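Local coordinates for protein adenylosuccinate lyase (Francisella tularensis subsp. tularensis SCHU S4, PDB 4EEI) that probably catalyses the release of fumarate from adenylosuccinate and from the succinyl-carboxamide intermediate (SAICAR) of purine biosynthesis, at residues 94-99 with 177-182; 142-147 with 346-351. One frame throughout, in Å; residues are numbered along the deposited sequence.

Interaction 1 of 2, residues 94-99 with 177-182; sequences SSDIID and TVQFSG. With AMP (adenosine monophosphate), chain O; EDO (1,2-ethanediol), chain P.
The carboxylate of Asp-96 meets two consecutive backbone amides of the 177-182 loop. Gly-182 N donates a hydrogen bond of 2.8 Å to Asp-96 OD2, which accepts it on its syn lone pair, whereas Ser-181 N reaches Asp-96 OD1 at 3.2 Å from above the carboxylate plane, 50° out of it. With CG anti to its carbonyl carbon (chi1 -76°), the aspartate carries its oxygens across to the loop. Thr-93 N, just before the helix, also bonds to OD2.

Gln-179 crosses Asp-96 at about a right angle, its amide plane turned 86° from the carboxylate. Its OE1 stands 3.0 Å from Asp-96 OD1, a meeting of two acceptors, while NE2 makes a weak bond of 3.0 Å to Ser-95 O and another to Gln-212 O.

Farther out, Asp-99 OD2 pairs with Arg-216, and Phe-180 packs against helices 16-33 and 192-202. On the ligand side, Ser-94 CB approaches AMP C2 at 3.6 Å, and Ser-95 OG bonds to Arg-301 of the AMP site. The buried carboxylate thus receives three backbone N-H groups, which probably stabilise its negative charge and join the loop to the first turn of the helix that lines the adenine pocket.

Interaction 2 of 2, residues 142-147 with 346-351; sequences GMFAEP and RSTSAY
Pro-147 lies over one face of the Tyr-351 ring, and this CH-pi contact is the main apolar element between strand 143-149 and the 346-351 loop. Pro-147 CD sits 3.6 Å from the centroid of the Tyr-351 ring, 7° off the normal, and Pro-147 CG comes within 3.6 Å of Tyr-351 CZ. The phenol reaches the proline because Tyr-351 CG stands between its own backbone N and carbonyl carbon (chi1 51°). Ala-145 O comes to 3.2 Å from Tyr-351 CB, a packing contact. A second apolar touch joins Phe-144 CD2 to the methyl CG2 of Thr-348 at 3.7 Å, the two side chains crossing at about a right angle.

The strand belongs to a two-stranded antiparallel hairpin with 135-140, and the loop links helices 338-346 and 352-363. Tyr-418 of helix 411-418 meets the Tyr-351 ring with the planes nearly perpendicular, and also touches Pro-147.

Among polar contacts, no direct hydrogen bond crosses between the segments. Instead, one water donates both to Glu-146 OE2 and to Tyr-351 O, at 2.8 Å from each. The other carboxylate oxygen, Glu-146 OE1, accepts a bond from Asn-186 ND2 of the fourth subunit, while Phe-144 N is bonded to Ser-246 OG of the third subunit.

In the fold
Interactions 1 and 2 lie on opposite sides of the centre of an elongated helical chain, their centres 61 Å apart and their nearest atoms about 45 Å apart, so neither touches the other. Their segments alternate along the sequence. Interaction 1 borders the AMP of this chain, to which the second subunit also contributes Arg-4 and Tyr-5. Segment 142-147 follows directly on Ser-140 and His-141, residues seen to bind succinate and AMP, though neither ligand is bound to this chain at them in the model; the side chain of Ala-145 is about 5 Å from a bound succinate. Both contacts thus adjoin active-site regions, in keeping with the shared active sites of tetrameric fumarase-family lyases.

Interaction 1 of 2, residues 94-99 with 177-182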
loop_
_atom_site.group_PDB
_atom_site.type_symbol
_atom_site.label_atom_id
_atom_site.label_comp_id
_atom_site.label_asym_id
_atom_site.label_seq_id
_atom_site.Cartn_x
_atom_site.Cartn_y
_atom_site.Cartn_z
ATOM N N SER B 94 -20.332 -7.934 23.811
ATOM C CA SER B 94 -19.540 -6.705 23.961
ATOM C C SER B 94 -19.483 -5.881 22.674
ATOM O O SER B 94 -19.616 -4.661 22.708
ATOM C CB SER B 94 -18.114 -6.998 24.453
ATOM O OG SER B 94 -18.123 -7.633 25.714
ATOM N N SER B 95 -19.310 -6.538 21.533
ATOM C CA SER B 95 -19.144 -5.780 20.298
ATOM C C SER B 95 -20.440 -5.188 19.731
ATOM O O SER B 95 -20.384 -4.335 18.851
ATOM C CB SER B 95 -18.385 -6.593 19.244
ATOM O OG SER B 95 -17.001 -6.592 19.528
ATOM N N ASP B 96 -21.600 -5.630 20.215
ATOM C CA ASP B 96 -22.835 -4.925 19.880
ATOM C C ASP B 96 -22.690 -3.507 20.410
ATOM O O ASP B 96 -23.101 -2.538 19.775
ATOM C CB ASP B 96 -24.053 -5.566 20.562
ATOM C CG ASP B 96 -24.504 -6.863 19.904
ATOM O OD1 ASP B 96 -24.315 -7.034 18.683
ATOM O OD2 ASP B 96 -25.077 -7.711 20.628
ATOM N N ILE B 97 -22.092 -3.390 21.590
ATOM C CA ILE B 97 -21.924 -2.082 22.212
ATOM C C ILE B 97 -20.765 -1.318 21.575
ATOM O O ILE B 97 -20.907 -0.151 21.197
ATOM C CB ILE B 97 -21.692 -2.202 23.729
ATOM C CG1 ILE B 97 -22.805 -3.022 24.391
ATOM C CG2 ILE B 97 -21.576 -0.816 24.366
ATOM C CD1 ILE B 97 -24.220 -2.479 24.160
ATOM N N ILE B 98 -19.616 -1.973 21.454
ATOM C CA ILE B 98 -18.416 -1.309 20.930
ATOM C C ILE B 98 -18.631 -0.777 19.521
ATOM O O ILE B 98 -18.327 0.381 19.236
ATOM C CB ILE B 98 -17.214 -2.269 20.877
ATOM C CG1 ILE B 98 -16.845 -2.752 22.274
ATOM C CG2 ILE B 98 -16.017 -1.599 20.214
ATOM C CD1 ILE B 98 -15.885 -3.939 22.273
ATOM N N ASP B 99 -19.135 -1.630 18.637
ATOM C CA ASP B 99 -19.254 -1.265 17.233
ATOM C C ASP B 99 -20.360 -0.246 17.001
ATOM O O ASP B 99 -20.225 0.627 16.151
ATOM C CB ASP B 99 -19.461 -2.513 16.357
ATOM C CG ASP B 99 -18.186 -3.337 16.185
ATOM O OD1 ASP B 99 -17.106 -2.917 16.673
ATOM O OD2 ASP B 99 -18.265 -4.407 15.539
ATOM N N THR B 177 -24.065 1.922 10.472
ATOM C CA THR B 177 -25.139 1.103 11.015
ATOM C C THR B 177 -24.876 0.829 12.489
ATOM O O THR B 177 -23.800 1.141 13.004
ATOM C CB THR B 177 -25.180 -0.279 10.321
ATOM O OG1 THR B 177 -23.885 -0.892 10.422
ATOM C CG2 THR B 177 -25.586 -0.162 8.839
ATOM N N VAL B 178 -25.849 0.211 13.152
ATOM C CA VAL B 178 -25.632 -0.320 14.489
ATOM C C VAL B 178 -26.080 -1.780 14.524
ATOM O O VAL B 178 -26.726 -2.264 13.584
ATOM C CB VAL B 178 -26.379 0.504 15.550
ATOM C CG1 VAL B 178 -25.833 1.934 15.593
ATOM C CG2 VAL B 178 -27.868 0.508 15.243
ATOM N N GLN B 179 -25.732 -2.491 15.594
ATOM C CA GLN B 179 -26.162 -3.876 15.737
ATOM C C GLN B 179 -26.519 -4.178 17.181
ATOM O O GLN B 179 -25.862 -3.703 18.105
ATOM C CB GLN B 179 -25.066 -4.848 15.268
ATOM C CG GLN B 179 -23.740 -4.698 16.039
ATOM C CD GLN B 179 -22.955 -6.001 16.139
ATOM O OE1 GLN B 179 -23.456 -7.069 15.795
ATOM N NE2 GLN B 179 -21.718 -5.913 16.619
ATOM N N PHE B 180 -27.569 -4.969 17.372
ATOM C CA PHE B 180 -27.838 -5.555 18.676
ATOM C C PHE B 180 -28.284 -6.990 18.425
ATOM O O PHE B 180 -29.454 -7.332 18.596
ATOM C CB PHE B 180 -28.916 -4.760 19.423
ATOM C CG PHE B 180 -28.546 -3.320 19.680
ATOM C CD1 PHE B 180 -27.867 -2.961 20.836
ATOM C CD2 PHE B 180 -28.894 -2.326 18.773
ATOM C CE1 PHE B 180 -27.526 -1.636 21.084
ATOM C CE2 PHE B 180 -28.558 -0.981 19.011
ATOM C CZ PHE B 180 -27.874 -0.643 20.166
ATOM N N SER B 181 -27.338 -7.825 17.996
ATOM C CA SER B 181 -27.664 -9.157 17.503
ATOM C C SER B 181 -27.119 -10.284 18.385
ATOM O O SER B 181 -27.368 -11.456 18.127
ATOM C CB SER B 181 -27.163 -9.319 16.063
ATOM O OG SER B 181 -25.789 -8.993 15.950
ATOM N N GLY B 182 -26.368 -9.938 19.424
ATOM C CA GLY B 182 -25.864 -10.961 20.323
ATOM C C GLY B 182 -24.584 -11.616 19.824
ATOM O O GLY B 182 -24.007 -11.197 18.817
HETATM P P AMP O . -6.985 -4.699 22.127
HETATM O O1P AMP O . -5.863 -3.983 22.834
HETATM O O2P AMP O . -6.545 -5.874 21.294
HETATM O O3P AMP O . -7.970 -3.786 21.443
HETATM O "O5'" AMP O . -7.838 -5.362 23.320
HETATM C "C5'" AMP O . -9.119 -5.937 23.066
HETATM C "C4'" AMP O . -9.898 -6.040 24.371
HETATM O "O4'" AMP O . -11.184 -6.617 24.133
HETATM C "C3'" AMP O . -9.184 -6.935 25.371
HETATM O "O3'" AMP O . -9.156 -6.282 26.640
HETATM C "C2'" AMP O . -10.036 -8.181 25.465
HETATM O "O2'" AMP O . -10.066 -8.685 26.801
HETATM C "C1'" AMP O . -11.410 -7.704 25.032
HETATM N N9 AMP O . -12.168 -8.794 24.373
HETATM C C8 AMP O . -11.856 -10.101 24.400
HETATM N N7 AMP O . -12.759 -10.832 23.701
HETATM C C5 AMP O . -13.677 -9.979 23.214
HETATM C C6 AMP O . -14.901 -10.087 22.389
HETATM N N6 AMP O . -15.333 -11.286 21.937
HETATM N N1 AMP O . -15.568 -8.947 22.108
HETATM C C2 AMP O . -15.147 -7.749 22.554
HETATM N N3 AMP O . -14.046 -7.578 23.305
HETATM C C4 AMP O . -13.283 -8.637 23.662
HETATM C C1 EDO P . -18.588 1.414 11.812
HETATM O O1 EDO P . -18.758 0.484 10.725
HETATM C C2 EDO P . -18.583 0.677 13.151
HETATM O O2 EDO P . -19.827 -0.015 13.308
#

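Interaction 2 of 2, residues 142-147 with 346-351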
loop_
_atom_site.group_PDB
_atom_site.type_symbol
_atom_site.label_atom_id
_atom_site.label_comp_id
_atom_site.label_asym_id
_atom_site.label_seq_id
_atom_site.Cartn_x
_atom_site.Cartn_y
_atom_site.Cartn_z
ATOM N N GLY B 142 5.363 19.694 -17.993
ATOM C CA GLY B 142 6.062 20.865 -17.469
ATOM C C GLY B 142 6.486 21.867 -18.533
ATOM O O GLY B 142 7.091 22.901 -18.216
ATOM N N MET B 143 6.178 21.562 -19.788
ATOM C CA MET B 143 6.568 22.406 -20.912
ATOM C C MET B 143 5.407 23.284 -21.360
ATOM O O MET B 143 4.253 22.865 -21.317
ATOM C CB MET B 143 7.064 21.554 -22.083
ATOM C CG MET B 143 8.035 20.454 -21.689
ATOM S SD MET B 143 9.464 21.070 -20.782
ATOM C CE MET B 143 10.214 22.136 -22.009
ATOM N N PHE B 144 5.714 24.504 -21.791
ATOM C CA PHE B 144 4.671 25.437 -22.190
ATOM C C PHE B 144 3.876 24.833 -23.338
ATOM O O PHE B 144 4.446 24.272 -24.269
ATOM C CB PHE B 144 5.285 26.756 -22.664
ATOM C CG PHE B 144 5.924 27.565 -21.572
ATOM C CD1 PHE B 144 5.526 27.422 -20.255
ATOM C CD2 PHE B 144 6.921 28.478 -21.869
ATOM C CE1 PHE B 144 6.112 28.171 -19.254
ATOM C CE2 PHE B 144 7.513 29.230 -20.872
ATOM C CZ PHE B 144 7.109 29.076 -19.563
ATOM N N ALA B 145 2.556 24.954 -23.264
ATOM C CA ALA B 145 1.687 24.447 -24.317
ATOM C C ALA B 145 0.871 25.577 -24.930
ATOM O O ALA B 145 1.264 26.169 -25.932
ATOM C CB ALA B 145 0.770 23.366 -23.770
ATOM N N GLU B 146 -0.265 25.872 -24.309
ATOM C CA GLU B 146 -1.136 26.949 -24.752
ATOM C C GLU B 146 -1.651 27.734 -23.554
ATOM O O GLU B 146 -1.753 27.200 -22.451
ATOM C CB GLU B 146 -2.317 26.393 -25.548
ATOM C CG GLU B 146 -1.944 25.794 -26.894
ATOM C CD GLU B 146 -3.155 25.328 -27.677
ATOM O OE1 GLU B 146 -4.274 25.356 -27.124
ATOM O OE2 GLU B 146 -2.989 24.930 -28.849
ATOM N N PRO B 147 -1.977 29.001 -23.775
ATOM C CA PRO B 147 -2.587 29.821 -22.724
ATOM C C PRO B 147 -3.926 29.246 -22.280
ATOM O O PRO B 147 -4.569 28.526 -23.041
ATOM C CB PRO B 147 -2.794 31.174 -23.410
ATOM C CG PRO B 147 -1.814 31.189 -24.533
ATOM C CD PRO B 147 -1.745 29.769 -25.008
ATOM N N ARG B 346 2.881 36.665 -22.422
ATOM C CA ARG B 346 3.398 37.618 -23.394
ATOM C C ARG B 346 4.765 37.210 -23.927
ATOM O O ARG B 346 5.086 37.455 -25.087
ATOM C CB ARG B 346 3.511 39.007 -22.766
ATOM C CG ARG B 346 2.197 39.682 -22.459
ATOM C CD ARG B 346 2.454 41.086 -21.949
ATOM N NE ARG B 346 1.249 41.906 -21.942
ATOM C CZ ARG B 346 0.474 42.089 -20.879
ATOM N NH1 ARG B 346 -0.602 42.859 -20.970
ATOM N NH2 ARG B 346 0.778 41.509 -19.724
ATOM N N SER B 347 5.573 36.598 -23.069
ATOM C CA SER B 347 6.944 36.246 -23.430
ATOM C C SER B 347 7.019 35.025 -24.354
ATOM O O SER B 347 8.087 34.711 -24.883
ATOM C CB SER B 347 7.782 36.003 -22.169
ATOM O OG SER B 347 7.428 34.774 -21.554
ATOM N N THR B 348 5.897 34.345 -24.562
ATOM C CA THR B 348 5.893 33.145 -25.397
ATOM C C THR B 348 4.941 33.269 -26.585
ATOM O O THR B 348 3.777 33.627 -26.420
ATOM C CB THR B 348 5.544 31.884 -24.580
ATOM O OG1 THR B 348 4.129 31.825 -24.362
ATOM C CG2 THR B 348 6.255 31.904 -23.239
ATOM N N SER B 349 5.444 32.973 -27.780
ATOM C CA SER B 349 4.617 32.995 -28.989
ATOM C C SER B 349 4.526 31.673 -29.767
ATOM O O SER B 349 3.913 31.625 -30.832
ATOM C CB SER B 349 5.086 34.110 -29.926
ATOM O OG SER B 349 6.495 34.099 -30.063
ATOM N N ALA B 350 5.132 30.609 -29.249
ATOM C CA ALA B 350 5.256 29.357 -30.001
ATOM C C ALA B 350 3.919 28.701 -30.354
ATOM O O ALA B 350 3.737 28.192 -31.459
ATOM C CB ALA B 350 6.146 28.376 -29.251
ATOM N N TYR B 351 2.995 28.715 -29.403
ATOM C CA TYR B 351 1.664 28.133 -29.570
ATOM C C TYR B 351 0.890 28.703 -30.766
ATOM O O TYR B 351 -0.031 28.069 -31.281
ATOM C CB TYR B 351 0.846 28.309 -28.286
ATOM C CG TYR B 351 0.810 29.721 -27.755
ATOM C CD1 TYR B 351 1.703 30.140 -26.776
ATOM C CD2 TYR B 351 -0.126 30.635 -28.221
ATOM C CE1 TYR B 351 1.668 31.430 -26.284
ATOM C CE2 TYR B 351 -0.169 31.924 -27.736
ATOM C CZ TYR B 351 0.730 32.318 -26.770
ATOM O OH TYR B 351 0.691 33.606 -26.284
HETATM O O HOH W 1 -2.536 27.194 -30.442
#